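Local coordinates for protein golgin subfamily A member 4 (Homo sapiens, PDB 1UPT) that works in vesicle trafficking at the Golgi, including endosome-to-Golgi transport, and binds small GTPases, here represented by its GRIP domain, at residues L14-M18 against M19-T23. Numbering follows the deposited sequence.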
ATOM      1  N   LEU B  14       0.895   4.546   4.594  1.00 25.13           N
ATOM      2  CA  LEU B  14       1.900   3.505   4.752  1.00 25.59           C
ATOM      3  C   LEU B  14       3.034   4.000   5.602  1.00 26.67           C
ATOM      4  O   LEU B  14       3.649   3.222   6.297  1.00 27.53           O
ATOM      5  CB  LEU B  14       2.434   3.005   3.414  1.00 25.56           C
ATOM      6  CG  LEU B  14       1.602   1.846   2.893  1.00 26.70           C
ATOM      7  CD1 LEU B  14       1.837   1.685   1.443  1.00 28.48           C
ATOM      8  CD2 LEU B  14       1.886   0.556   3.664  1.00 27.59           C
ATOM      9  N   PHE B  15       3.305   5.300   5.566  1.00 27.38           N
ATOM     10  CA  PHE B  15       4.385   5.825   6.366  1.00 28.08           C
ATOM     11  C   PHE B  15       4.043   5.675   7.838  1.00 27.41           C
ATOM     12  O   PHE B  15       4.841   5.154   8.589  1.00 27.39           O
ATOM     13  CB  PHE B  15       4.722   7.274   6.010  1.00 29.06           C
ATOM     14  CG  PHE B  15       5.843   7.836   6.844  1.00 31.53           C
ATOM     15  CD1 PHE B  15       7.126   7.312   6.743  1.00 33.04           C
ATOM     16  CD2 PHE B  15       5.606   8.858   7.759  1.00 35.18           C
ATOM     17  CE1 PHE B  15       8.156   7.795   7.532  1.00 33.94           C
ATOM     18  CE2 PHE B  15       6.640   9.356   8.553  1.00 35.79           C
ATOM     19  CZ  PHE B  15       7.923   8.818   8.436  1.00 34.57           C
ATOM     20  N   GLU B  16       2.842   6.097   8.229  1.00 26.54           N
ATOM     21  CA  GLU B  16       2.382   5.900   9.615  1.00 26.85           C
ATOM     22  C   GLU B  16       2.398   4.419  10.015  1.00 25.32           C
ATOM     23  O   GLU B  16       2.921   4.060  11.054  1.00 25.11           O
ATOM     24  CB  GLU B  16       0.988   6.497   9.843  1.00 26.88           C
ATOM     25  CG  GLU B  16       0.867   7.984   9.529  1.00 29.10           C
ATOM     26  CD  GLU B  16       1.750   8.812  10.437  1.00 33.33           C
ATOM     27  OE1 GLU B  16       1.440   8.864  11.641  1.00 37.73           O
ATOM     28  OE2 GLU B  16       2.777   9.347   9.968  1.00 36.48           O
ATOM     29  N   TYR B  17       1.876   3.554   9.159  1.00 25.70           N
ATOM     30  CA  TYR B  17       1.839   2.125   9.448  1.00 25.17           C
ATOM     31  C   TYR B  17       3.227   1.498   9.646  1.00 25.36           C
ATOM     32  O   TYR B  17       3.474   0.785  10.609  1.00 25.01           O
ATOM     33  CB  TYR B  17       1.099   1.393   8.332  1.00 25.32           C
ATOM     34  CG  TYR B  17       1.017  -0.092   8.519  1.00 24.32           C
ATOM     35  CD1 TYR B  17       0.176  -0.661   9.462  1.00 26.13           C
ATOM     36  CD2 TYR B  17       1.766  -0.943   7.726  1.00 28.70           C
ATOM     37  CE1 TYR B  17       0.116  -2.040   9.629  1.00 26.74           C
ATOM     38  CE2 TYR B  17       1.704  -2.309   7.884  1.00 29.18           C
ATOM     39  CZ  TYR B  17       0.893  -2.851   8.838  1.00 29.73           C
ATOM     40  OH  TYR B  17       0.854  -4.218   8.940  1.00 33.01           O
HETATM   41  N   MSE B  18       4.127   1.789   8.725  1.00 26.38           N
HETATM   42  CA  MSE B  18       5.463   1.225   8.744  1.00 27.11           C
HETATM   43  C   MSE B  18       6.315   1.808   9.865  1.00 27.84           C
HETATM   44  O   MSE B  18       7.236   1.165  10.298  1.00 28.19           O
HETATM   45  CB  MSE B  18       6.123   1.402   7.367  1.00 27.62           C
HETATM   46  CG  MSE B  18       5.422   0.528   6.355  1.00 28.69           C
HETATM   47 SE   MSE B  18       6.033   0.787   4.541  1.00 30.72          SE
HETATM   48  CE  MSE B  18       7.081  -0.830   4.344  1.00 29.33           C
HETATM   49  N   MSE B  19       5.941   2.986  10.370  1.00 29.52           N
HETATM   50  CA  MSE B  19       6.590   3.626  11.531  1.00 30.62           C
HETATM   51  C   MSE B  19       5.936   3.250  12.874  1.00 30.67           C
HETATM   52  O   MSE B  19       6.347   3.736  13.921  1.00 30.52           O
HETATM   53  CB  MSE B  19       6.596   5.142  11.343  1.00 31.29           C
HETATM   54  CG  MSE B  19       7.476   5.614  10.178  1.00 33.27           C
HETATM   55 SE   MSE B  19       9.302   4.882  10.321  1.00 42.85          SE
HETATM   56  CE  MSE B  19       9.945   6.119  11.801  1.00 40.88           C
ATOM     57  N   GLY B  20       4.928   2.375  12.821  1.00 30.80           N
ATOM     58  CA  GLY B  20       4.312   1.769  13.983  1.00 30.75           C
ATOM     59  C   GLY B  20       3.261   2.627  14.661  1.00 30.85           C
ATOM     60  O   GLY B  20       2.937   2.401  15.835  1.00 31.97           O
ATOM     61  N   ARG B  21       2.709   3.589  13.943  1.00 30.71           N
ATOM     62  CA  ARG B  21       1.711   4.498  14.497  1.00 31.07           C
ATOM     63  C   ARG B  21       0.284   4.153  14.026  1.00 30.10           C
ATOM     64  O   ARG B  21       0.041   3.943  12.813  1.00 30.16           O
ATOM     65  CB  ARG B  21       2.041   5.933  14.112  1.00 31.94           C
ATOM     66  CG  ARG B  21       3.243   6.535  14.837  1.00 35.57           C
ATOM     67  CD  ARG B  21       3.685   7.871  14.227  1.00 39.03           C
ATOM     68  NE  ARG B  21       5.144   7.920  14.083  1.00 43.64           N
ATOM     69  CZ  ARG B  21       5.808   8.417  13.044  1.00 45.70           C
ATOM     70  NH1 ARG B  21       5.166   8.915  11.986  1.00 46.00           N
ATOM     71  NH2 ARG B  21       7.142   8.412  13.063  1.00 47.84           N
ATOM     72  N   GLU B  22      -0.651   4.111  14.975  1.00 27.80           N
ATOM     73  CA  GLU B  22      -2.053   3.829  14.691  1.00 27.29           C
ATOM     74  C   GLU B  22      -2.181   2.668  13.695  1.00 26.79           C
ATOM     75  O   GLU B  22      -2.848   2.779  12.676  1.00 24.31           O
ATOM     76  CB  GLU B  22      -2.707   5.088  14.139  1.00 27.49           C
ATOM     77  CG  GLU B  22      -2.793   6.249  15.146  1.00 30.15           C
ATOM     78  CD  GLU B  22      -3.803   6.031  16.269  1.00 33.43           C
ATOM     79  OE1 GLU B  22      -4.764   5.245  16.096  1.00 34.91           O
ATOM     80  OE2 GLU B  22      -3.634   6.651  17.341  1.00 38.79           O
ATOM     81  N   THR B  23      -1.526   1.555  14.001  1.00 26.50           N
ATOM     82  CA  THR B  23      -1.362   0.500  13.015  1.00 26.34           C
ATOM     83  C   THR B  23      -2.646  -0.200  12.638  1.00 25.50           C
ATOM     84  O   THR B  23      -2.815  -0.489  11.472  1.00 24.12           O
ATOM     85  CB  THR B  23      -0.278  -0.528  13.426  1.00 27.27           C
ATOM     86  OG1 THR B  23      -0.543  -1.060  14.735  1.00 28.03           O
ATOM     87  CG2 THR B  23       1.104   0.150  13.521  1.00 28.01           C
TER
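Glu16 O accepts a nearly straight bond from Arg21 N at 2.9 Å (162° at the hydrogen), and Met19 N makes a weak hydrogen bond to the same oxygen, its main bond going to Phe15 O at 3.0 Å. The bond from Arg21 N to Glu16 O and that from Gly20 N to Tyr17 O define the Schellman motif that ends helix 5-18 of the GRIP domain: Gly20, with positive phi, turns the chain back, its N-H coming from well above the Tyr17 carbonyl plane. Met19, modelled as selenomethionine, has CG beside its backbone N (chi1 -66°) and over one face of the Phe15 ring, 3.8 Å from the centroid; the bend at chi2 then directs the selenium, which stands obliquely to the ring in a looser Met-aromatic contact. Arg21 NH1 reaches back to Glu16 OE2 at 3.2 Å, a salt bridge whose hydrogen bond is weak. Carboxylate and guanidinium planes are turned 49° apart, and Met19 CB sits over the centre of the guanidinium face. From Glu22, the N-cap residue, the chain enters helix 23-33, whose Met26 packs on both Glu16 and Tyr17. Tyr17 also packs on Met18 of the second subunit. Where the new helix starts, Thr23 O lies near the Tyr17 ring plane, 3.6 Å from its edge atom CD1.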